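PDB 2ZV6: serpin B3 from Homo sapiens, which belongs to the serpin family and probably inhibits target proteases through its reactive-site loop, and probably also binds the kinase JNK1. Local coordinates for residues T46-M51 and L185-A190; A109-I114 and Q165-I170; Y192-W197 and F344-E349. All blocks are in the same frame, centred on the assembly; numbering follows the deposited sequence.

Contact 1 of 3, residues T46-M51 and L185-A190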
loop_
_atom_site.group_PDB
_atom_site.type_symbol
_atom_site.label_atom_id
_atom_site.label_comp_id
_atom_site.label_asym_id
_atom_site.label_seq_id
_atom_site.Cartn_x
_atom_site.Cartn_y
_atom_site.Cartn_z
ATOM N N THR A 46 0.783 -4.997 5.856
ATOM C CA THR A 46 1.580 -6.022 6.520
ATOM C C THR A 46 1.859 -5.659 7.977
ATOM O O THR A 46 1.719 -6.490 8.873
ATOM C CB THR A 46 2.933 -6.219 5.824
ATOM O OG1 THR A 46 2.738 -6.289 4.409
ATOM C CG2 THR A 46 3.600 -7.495 6.311
ATOM N N SER A 47 2.261 -4.412 8.205
ATOM C CA SER A 47 2.576 -3.933 9.551
ATOM C C SER A 47 1.321 -3.853 10.400
ATOM O O SER A 47 1.306 -4.295 11.550
ATOM C CB SER A 47 3.240 -2.553 9.483
ATOM O OG SER A 47 2.320 -1.557 9.067
ATOM N N ALA A 48 0.274 -3.274 9.826
ATOM C CA ALA A 48 -0.991 -3.142 10.513
ATOM C C ALA A 48 -1.338 -4.486 11.183
ATOM O O ALA A 48 -1.818 -4.532 12.323
ATOM C CB ALA A 48 -2.065 -2.737 9.508
ATOM N N LEU A 49 -1.059 -5.575 10.472
ATOM C CA LEU A 49 -1.331 -6.929 10.952
ATOM C C LEU A 49 -0.298 -7.456 11.929
ATOM O O LEU A 49 -0.594 -8.356 12.716
ATOM C CB LEU A 49 -1.404 -7.899 9.779
ATOM C CG LEU A 49 -2.460 -7.626 8.714
ATOM C CD1 LEU A 49 -2.764 -8.921 7.970
ATOM C CD2 LEU A 49 -3.710 -7.064 9.362
ATOM N N GLY A 50 0.922 -6.930 11.850
ATOM C CA GLY A 50 1.966 -7.364 12.761
ATOM C C GLY A 50 1.713 -6.761 14.134
ATOM O O GLY A 50 2.121 -7.320 15.159
ATOM N N MET A 51 1.031 -5.618 14.143
ATOM C CA MET A 51 0.716 -4.915 15.375
ATOM C C MET A 51 -0.388 -5.714 16.047
ATOM O O MET A 51 -0.358 -5.962 17.255
ATOM C CB MET A 51 0.263 -3.479 15.056
ATOM C CG MET A 51 -0.896 -2.942 15.888
ATOM S SD MET A 51 -1.903 -1.745 14.966
ATOM C CE MET A 51 -2.210 -0.497 16.208
ATOM N N LEU A 185 -13.663 -4.152 17.512
ATOM C CA LEU A 185 -12.398 -3.624 17.016
ATOM C C LEU A 185 -12.540 -3.073 15.602
ATOM O O LEU A 185 -13.520 -3.346 14.912
ATOM C CB LEU A 185 -11.344 -4.741 17.024
ATOM C CG LEU A 185 -9.898 -4.448 17.425
ATOM C CD1 LEU A 185 -9.815 -3.112 18.159
ATOM C CD2 LEU A 185 -9.382 -5.595 18.294
ATOM N N VAL A 186 -11.545 -2.299 15.181
ATOM C CA VAL A 186 -11.513 -1.695 13.851
ATOM C C VAL A 186 -10.098 -1.205 13.553
ATOM O O VAL A 186 -9.659 -0.177 14.068
ATOM C CB VAL A 186 -12.455 -0.469 13.727
ATOM C CG1 VAL A 186 -12.203 0.232 12.402
ATOM C CG2 VAL A 186 -13.899 -0.889 13.815
ATOM N N LEU A 187 -9.385 -1.943 12.720
ATOM C CA LEU A 187 -8.030 -1.573 12.358
ATOM C C LEU A 187 -8.074 -0.559 11.227
ATOM O O LEU A 187 -8.655 -0.821 10.174
ATOM C CB LEU A 187 -7.248 -2.809 11.912
ATOM C CG LEU A 187 -5.760 -2.662 11.586
ATOM C CD1 LEU A 187 -5.193 -1.358 12.130
ATOM C CD2 LEU A 187 -5.018 -3.833 12.199
ATOM N N VAL A 188 -7.477 0.607 11.455
ATOM C CA VAL A 188 -7.428 1.652 10.437
ATOM C C VAL A 188 -6.029 1.672 9.855
ATOM O O VAL A 188 -5.049 1.538 10.586
ATOM C CB VAL A 188 -7.739 3.033 11.016
ATOM C CG1 VAL A 188 -6.932 4.103 10.281
ATOM C CG2 VAL A 188 -9.238 3.303 10.899
ATOM N N ASN A 189 -5.938 1.853 8.541
ATOM C CA ASN A 189 -4.645 1.846 7.869
ATOM C C ASN A 189 -4.585 2.794 6.684
ATOM O O ASN A 189 -4.474 2.351 5.541
ATOM C CB ASN A 189 -4.328 0.421 7.400
ATOM C CG ASN A 189 -2.848 0.173 7.238
ATOM O OD1 ASN A 189 -2.020 1.005 7.615
ATOM N ND2 ASN A 189 -2.503 -0.984 6.672
ATOM N N ALA A 190 -4.666 4.095 6.954
ATOM C CA ALA A 190 -4.588 5.101 5.897
ATOM C C ALA A 190 -3.110 5.415 5.635
ATOM O O ALA A 190 -2.254 5.180 6.492
ATOM C CB ALA A 190 -5.339 6.362 6.305
#
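Leu-187 spreads its forked end against the flank of the helix at Ala-48, and these two residues have the most surface buried by the contact between 46-51 and 185-190. The CD2 branch does most of the touching: it lies against the Ala-48 backbone at O and is 4.1 Å from Ala-48 CB. The same methyl reaches Leu-49 CD2 at 4.5 Å, while the other branch, CD1, turns to the next helical turn and meets Met-51 SD at 4.4 Å. One leucine thus bridges three helical residues, which is possible because its CG stands anti to the backbone N (chi1 -175°) and the side chain projects from the sheet.

Two residues on, Asn-189 uses its amide quite differently. The Ala-48 methyl sits almost straight above ND2, 3.4 Å from CB, so the contact falls on the flat of the amide and leaves the amide's edges for polar neighbours. Ser-44 and Asn-116 lie near those polar atoms. Probably because Ala-48 offers only a methyl at this point, the axes of 46-51 and 185-190 come within 9.3 Å, their directions 149° apart.

The geometry illustrates how a serpin seats its main sheet on a buried helix, in what serpin nomenclature calls the shutter region. Helix 42-54 covers the face of strand 185-193 that carries Leu-187 and Asn-189, with helix 128-138 beside Met-51 and Asn-116 of strand 112-121 completing the floor. Val-188 faces the other way, against Ile-158 and Trp-161 of helix 151-165, so the strand is sandwiched between helices.

Contact 2 of 3, residues A109-I114 and Q165-I170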
loop_
_atom_site.group_PDB
_atom_site.type_symbol
_atom_site.label_atom_id
_atom_site.label_comp_id
_atom_site.label_asym_id
_atom_site.label_seq_id
_atom_site.Cartn_x
_atom_site.Cartn_y
_atom_site.Cartn_z
ATOM N N ALA A 109 13.303 14.020 0.673
ATOM C CA ALA A 109 13.349 13.145 -0.488
ATOM C C ALA A 109 11.911 12.907 -0.933
ATOM O O ALA A 109 11.606 12.885 -2.129
ATOM C CB ALA A 109 14.005 11.825 -0.112
ATOM N N TYR A 110 11.038 12.734 0.058
ATOM C CA TYR A 110 9.612 12.487 -0.154
ATOM C C TYR A 110 8.794 12.991 1.035
ATOM O O TYR A 110 9.230 13.856 1.799
ATOM C CB TYR A 110 9.357 10.990 -0.329
ATOM C CG TYR A 110 9.906 10.142 0.800
ATOM C CD1 TYR A 110 9.133 9.856 1.928
ATOM C CD2 TYR A 110 11.195 9.612 0.732
ATOM C CE1 TYR A 110 9.634 9.054 2.960
ATOM C CE2 TYR A 110 11.705 8.811 1.755
ATOM C CZ TYR A 110 10.921 8.535 2.863
ATOM O OH TYR A 110 11.423 7.729 3.860
ATOM N N GLU A 111 7.601 12.435 1.189
ATOM C CA GLU A 111 6.723 12.815 2.283
ATOM C C GLU A 111 5.578 11.816 2.370
ATOM O O GLU A 111 4.776 11.679 1.443
ATOM C CB GLU A 111 6.191 14.242 2.072
ATOM C CG GLU A 111 4.689 14.353 1.815
ATOM C CD GLU A 111 3.989 15.271 2.804
ATOM O OE1 GLU A 111 3.058 16.000 2.392
ATOM O OE2 GLU A 111 4.368 15.264 3.997
ATOM N N LEU A 112 5.528 11.091 3.477
ATOM C CA LEU A 112 4.473 10.121 3.675
ATOM C C LEU A 112 3.803 10.358 5.004
ATOM O O LEU A 112 4.426 10.807 5.961
ATOM C CB LEU A 112 5.013 8.687 3.622
ATOM C CG LEU A 112 6.236 8.274 4.441
ATOM C CD1 LEU A 112 6.041 8.521 5.931
ATOM C CD2 LEU A 112 6.474 6.803 4.179
ATOM N N LYS A 113 2.517 10.061 5.046
ATOM C CA LYS A 113 1.743 10.212 6.256
ATOM C C LYS A 113 1.027 8.888 6.516
ATOM O O LYS A 113 -0.033 8.623 5.951
ATOM C CB LYS A 113 0.735 11.353 6.089
ATOM C CG LYS A 113 1.348 12.745 6.165
ATOM C CD LYS A 113 2.243 12.890 7.388
ATOM C CE LYS A 113 2.880 14.270 7.464
ATOM N NZ LYS A 113 2.641 14.925 8.784
ATOM N N ILE A 114 1.622 8.051 7.359
ATOM C CA ILE A 114 1.039 6.755 7.692
ATOM C C ILE A 114 0.141 6.792 8.937
ATOM O O ILE A 114 0.635 6.808 10.069
ATOM C CB ILE A 114 2.135 5.708 7.939
ATOM C CG1 ILE A 114 3.274 5.904 6.944
ATOM C CG2 ILE A 114 1.538 4.309 7.845
ATOM C CD1 ILE A 114 4.349 4.837 7.033
ATOM N N GLN A 165 -3.833 13.167 10.721
ATOM C CA GLN A 165 -2.665 12.298 10.776
ATOM C C GLN A 165 -1.999 12.152 9.418
ATOM O O GLN A 165 -0.881 11.645 9.323
ATOM C CB GLN A 165 -3.060 10.921 11.296
ATOM C CG GLN A 165 -2.988 10.803 12.799
ATOM C CD GLN A 165 -1.563 10.788 13.314
ATOM O OE1 GLN A 165 -1.145 11.696 14.031
ATOM N NE2 GLN A 165 -0.810 9.752 12.951
ATOM N N THR A 166 -2.702 12.592 8.376
ATOM C CA THR A 166 -2.192 12.521 7.012
ATOM C C THR A 166 -2.260 13.882 6.329
ATOM O O THR A 166 -2.646 13.986 5.165
ATOM C CB THR A 166 -2.982 11.493 6.158
ATOM O OG1 THR A 166 -4.345 11.915 6.031
ATOM C CG2 THR A 166 -2.938 10.111 6.801
ATOM N N ASN A 167 -1.888 14.922 7.066
ATOM C CA ASN A 167 -1.886 16.283 6.544
ATOM C C ASN A 167 -3.236 16.701 5.965
ATOM O O ASN A 167 -3.317 17.660 5.199
ATOM C CB ASN A 167 -0.798 16.425 5.472
ATOM C CG ASN A 167 0.463 17.096 5.999
ATOM O OD1 ASN A 167 0.408 17.915 6.920
ATOM N ND2 ASN A 167 1.608 16.752 5.411
ATOM N N GLU A 168 -4.290 15.980 6.337
ATOM C CA GLU A 168 -5.642 16.271 5.859
ATOM C C GLU A 168 -5.803 15.895 4.391
ATOM O O GLU A 168 -6.561 16.534 3.661
ATOM C CB GLU A 168 -5.966 17.758 6.045
ATOM C CG GLU A 168 -7.418 18.059 6.384
ATOM C CD GLU A 168 -7.766 19.527 6.179
ATOM O OE1 GLU A 168 -8.274 19.873 5.094
ATOM O OE2 GLU A 168 -7.527 20.337 7.101
ATOM N N LYS A 169 -5.078 14.865 3.967
ATOM C CA LYS A 169 -5.140 14.391 2.590
ATOM C C LYS A 169 -6.218 13.322 2.497
ATOM O O LYS A 169 -7.148 13.433 1.699
ATOM C CB LYS A 169 -3.789 13.805 2.164
ATOM C CG LYS A 169 -2.680 14.838 1.971
ATOM C CD LYS A 169 -3.101 15.970 1.034
ATOM C CE LYS A 169 -3.094 15.524 -0.424
ATOM N NZ LYS A 169 -3.585 16.589 -1.345
ATOM N N ILE A 170 -6.082 12.288 3.323
ATOM C CA ILE A 170 -7.044 11.192 3.367
ATOM C C ILE A 170 -8.184 11.563 4.318
ATOM O O ILE A 170 -7.997 11.624 5.531
ATOM C CB ILE A 170 -6.372 9.894 3.864
ATOM C CG1 ILE A 170 -5.602 9.245 2.715
ATOM C CG2 ILE A 170 -7.416 8.927 4.407
ATOM C CD1 ILE A 170 -4.313 8.586 3.144
#
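Lys-113 and Asn-167 bury the most surface here, and the lysine does so with its aliphatic part more than with its charge. Its CB presses on the backbone of the opposite segment, 3.6 Å from Gln-165 O, and lies 3.7 Å from Thr-166 CB. With CG anti to the carbonyl carbon (chi1 -75°) and a further bend at chi2, the chain then doubles over the Thr-166 backbone and delivers CE to Asn-167, 3.5 Å from ND2. The two side chains cross obliquely, methylene against amide.

Asn-167 ND2 also turns to Glu-111, giving a weak hydrogen bond to OE1 at 3.4 Å. The carboxylate and amide planes are twisted 54° apart, and both groups lie toward the outside of the protein, where such a loose bond would probably compete with water.

This is the point at which the serpin chain leaves helix 151-165, the helix lying across the front of sheet A, and turns back over that sheet. A type I' turn from Thr-166 to Lys-169 makes the reversal, its central residues Asn-167 and Glu-168 both having positive phi, and Lys-169 N closes it on Thr-166 O at 2.8 Å.

Thr-166 joins the two halves. Its OG1 is bonded to Val-162 O and Glu-163 O in the last turn of the helix and accepts Ile-170 N at 3.2 Å beyond the turn. The CG2 methyl is directed instead to the strand, 3.4 Å from Lys-113 O. Leu-112 points from the opposite face of the strand, to Phe-103 of helix 93-104.

Contact 3 of 3, residues Y192-W197 and F344-E349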
loop_
_atom_site.group_PDB
_atom_site.type_symbol
_atom_site.label_atom_id
_atom_site.label_comp_id
_atom_site.label_asym_id
_atom_site.label_seq_id
_atom_site.Cartn_x
_atom_site.Cartn_y
_atom_site.Cartn_z
ATOM N N TYR A 192 -0.520 8.207 3.029
ATOM C CA TYR A 192 -0.334 9.188 1.972
ATOM C C TYR A 192 1.138 9.354 1.608
ATOM O O TYR A 192 2.005 9.339 2.480
ATOM C CB TYR A 192 -0.893 10.544 2.398
ATOM C CG TYR A 192 -0.444 11.636 1.475
ATOM C CD1 TYR A 192 -1.250 12.052 0.420
ATOM C CD2 TYR A 192 0.826 12.203 1.601
ATOM C CE1 TYR A 192 -0.804 13.000 -0.492
ATOM C CE2 TYR A 192 1.283 13.148 0.698
ATOM C CZ TYR A 192 0.465 13.543 -0.348
ATOM O OH TYR A 192 0.920 14.471 -1.254
ATOM N N PHE A 193 1.413 9.536 0.319
ATOM C CA PHE A 193 2.786 9.716 -0.135
ATOM C C PHE A 193 2.921 10.510 -1.432
ATOM O O PHE A 193 2.127 10.362 -2.361
ATOM C CB PHE A 193 3.463 8.361 -0.300
ATOM C CG PHE A 193 4.858 8.448 -0.830
ATOM C CD1 PHE A 193 5.092 8.526 -2.198
ATOM C CD2 PHE A 193 5.943 8.409 0.032
ATOM C CE1 PHE A 193 6.390 8.560 -2.702
ATOM C CE2 PHE A 193 7.245 8.441 -0.459
ATOM C CZ PHE A 193 7.471 8.516 -1.830
ATOM N N LYS A 194 3.950 11.349 -1.479
ATOM C CA LYS A 194 4.230 12.187 -2.640
ATOM C C LYS A 194 5.715 12.521 -2.633
ATOM O O LYS A 194 6.155 13.406 -1.901
ATOM C CB LYS A 194 3.409 13.478 -2.576
ATOM C CG LYS A 194 3.741 14.473 -3.674
ATOM C CD LYS A 194 2.577 15.413 -3.943
ATOM C CE LYS A 194 3.058 16.831 -4.231
ATOM N NZ LYS A 194 1.973 17.843 -4.051
ATOM N N GLY A 195 6.485 11.806 -3.445
ATOM C CA GLY A 195 7.914 12.044 -3.488
ATOM C C GLY A 195 8.370 13.048 -4.534
ATOM O O GLY A 195 7.621 13.399 -5.450
ATOM N N GLN A 196 9.608 13.513 -4.378
ATOM C CA GLN A 196 10.213 14.476 -5.293
ATOM C C GLN A 196 11.244 13.770 -6.161
ATOM O O GLN A 196 12.232 13.224 -5.661
ATOM C CB GLN A 196 10.885 15.612 -4.510
ATOM C CG GLN A 196 9.908 16.538 -3.799
ATOM C CD GLN A 196 9.921 17.950 -4.358
ATOM O OE1 GLN A 196 10.982 18.512 -4.628
ATOM N NE2 GLN A 196 8.738 18.533 -4.533
ATOM N N TRP A 197 11.003 13.794 -7.464
ATOM C CA TRP A 197 11.878 13.156 -8.437
ATOM C C TRP A 197 13.323 13.619 -8.413
ATOM O O TRP A 197 13.606 14.817 -8.381
ATOM C CB TRP A 197 11.331 13.375 -9.841
ATOM C CG TRP A 197 10.036 12.717 -10.045
ATOM C CD1 TRP A 197 8.868 13.303 -10.433
ATOM C CD2 TRP A 197 9.756 11.327 -9.870
ATOM N NE1 TRP A 197 7.869 12.359 -10.510
ATOM C CE2 TRP A 197 8.388 11.137 -10.168
ATOM C CE3 TRP A 197 10.527 10.221 -9.487
ATOM C CZ2 TRP A 197 7.772 9.882 -10.097
ATOM C CZ3 TRP A 197 9.914 8.972 -9.417
ATOM C CH2 TRP A 197 8.549 8.815 -9.720
ATOM N N PHE A 344 -3.090 6.841 -0.865
ATOM C CA PHE A 344 -3.232 8.064 -1.655
ATOM C C PHE A 344 -1.864 8.610 -2.068
ATOM O O PHE A 344 -1.222 9.355 -1.321
ATOM C CB PHE A 344 -4.000 9.144 -0.875
ATOM C CG PHE A 344 -4.404 10.341 -1.715
ATOM C CD1 PHE A 344 -4.986 11.456 -1.124
ATOM C CD2 PHE A 344 -4.216 10.346 -3.095
ATOM C CE1 PHE A 344 -5.375 12.555 -1.891
ATOM C CE2 PHE A 344 -4.601 11.439 -3.870
ATOM C CZ PHE A 344 -5.183 12.545 -3.265
ATOM N N VAL A 345 -1.426 8.233 -3.265
ATOM C CA VAL A 345 -0.148 8.694 -3.796
ATOM C C VAL A 345 -0.361 9.758 -4.863
ATOM O O VAL A 345 -1.358 9.755 -5.586
ATOM C CB VAL A 345 0.640 7.556 -4.438
ATOM C CG1 VAL A 345 0.036 7.219 -5.792
ATOM C CG2 VAL A 345 2.093 7.962 -4.592
ATOM N N GLU A 346 0.591 10.667 -4.968
ATOM C CA GLU A 346 0.487 11.722 -5.957
ATOM C C GLU A 346 1.789 11.813 -6.742
ATOM O O GLU A 346 2.880 11.882 -6.169
ATOM C CB GLU A 346 0.182 13.059 -5.273
ATOM C CG GLU A 346 -1.207 13.629 -5.563
ATOM C CD GLU A 346 -1.680 14.580 -4.470
ATOM O OE1 GLU A 346 -2.537 15.451 -4.743
ATOM O OE2 GLU A 346 -1.187 14.453 -3.331
ATOM N N VAL A 347 1.673 11.787 -8.061
ATOM C CA VAL A 347 2.848 11.879 -8.901
ATOM C C VAL A 347 2.895 13.262 -9.516
ATOM O O VAL A 347 1.982 13.675 -10.235
ATOM C CB VAL A 347 2.826 10.825 -10.001
ATOM C CG1 VAL A 347 3.823 11.189 -11.085
ATOM C CG2 VAL A 347 3.167 9.473 -9.408
ATOM N N THR A 348 3.973 13.975 -9.216
ATOM C CA THR A 348 4.162 15.325 -9.710
ATOM C C THR A 348 5.495 15.475 -10.436
ATOM O O THR A 348 6.300 14.547 -10.482
ATOM C CB THR A 348 4.108 16.331 -8.551
ATOM O OG1 THR A 348 4.069 17.661 -9.078
ATOM C CG2 THR A 348 5.330 16.172 -7.648
ATOM N N GLU A 349 5.717 16.656 -10.997
ATOM C CA GLU A 349 6.946 16.951 -11.725
ATOM C C GLU A 349 8.116 17.306 -10.803
ATOM O O GLU A 349 9.168 16.669 -10.849
ATOM C CB GLU A 349 6.704 18.104 -12.698
ATOM C CG GLU A 349 5.357 18.784 -12.527
ATOM C CD GLU A 349 4.566 18.841 -13.819
ATOM O OE1 GLU A 349 3.584 19.609 -13.877
ATOM O OE2 GLU A 349 4.930 18.117 -14.773
HETATM O O HOH W 1 5.284 10.693 -5.757
#
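Both Tyr-192 and Phe-344 hold CG anti to the backbone N (chi1 167° and -169°), which throws their rings off the same face of the sheet from paired positions of two parallel strands. The strands, 185-193 and 336-346, are the central neighbours of serpin sheet A. Serpins insert their cleaved reactive-site loop between these two strands during inhibition; here they pair directly, consistent with the uninserted form, and the place where they separate corresponds to the breach.

The rings make a T-shaped pair, Tyr-192 presenting its edge to the face of Phe-344, with planes at 89° and centroids 5.8 Å apart. Beyond that edge the phenol reaches along the neighbouring strand, and Tyr-192 OH donates to Glu-346 OE2 at 3.0 Å, meeting the oxygen nearly in line with its C-O bond. The extended Glu-346 side chain also crosses that of Lys-194, whose CD packs 3.6 Å from Glu-346 CB. Lys-194 NZ and the carboxylate are of opposite charge but not in contact. Lys-169 and Lys-299 form long, weak ion pairs with OE1, so the carboxylate probably sits in a positive environment.

On the other face Phe-193 and Val-345 lie side by side, Val-345 CG2 meeting the ring edge 3.9 Å from CD1. The backbones are tied by Phe-193 N to Phe-344 O at 3.1 Å and by Glu-346 N to Phe-193 O at 3.0 Å. Farther on, Trp-197, stacked on Tyr-247, turns its indole edge to Val-347 and the carbonyl of Glu-349. Between this tryptophan and the strand ladder, a water bridges the diverging backbones, accepting from Gly-195 N at 2.8 Å and donating to Glu-346 O at 2.7 Å.

Overall arrangement
From the N terminus, helix 42-54 comes first and meets its partner strand only at residues 185-190, so contact 1 closes a loop of more than 130 residues and joins that helix to strand 185-193. Contact 2 nests inside it: residues 109-114 enter sheet A and are met again by 165-170, which joins the turn after helix 151-165 to the start of strand 112-121. Contact 3 begins where contact 1 has closed, further along the same strand, and runs on to 344-349, in series with both others, joining strands 185-193 and 336-346. Strand 185-193 is the common thread. Backbone atoms of Tyr-192 and Lys-194 probably hydrogen-bond to Lys-113 and Glu-111, linking contacts 2 and 3.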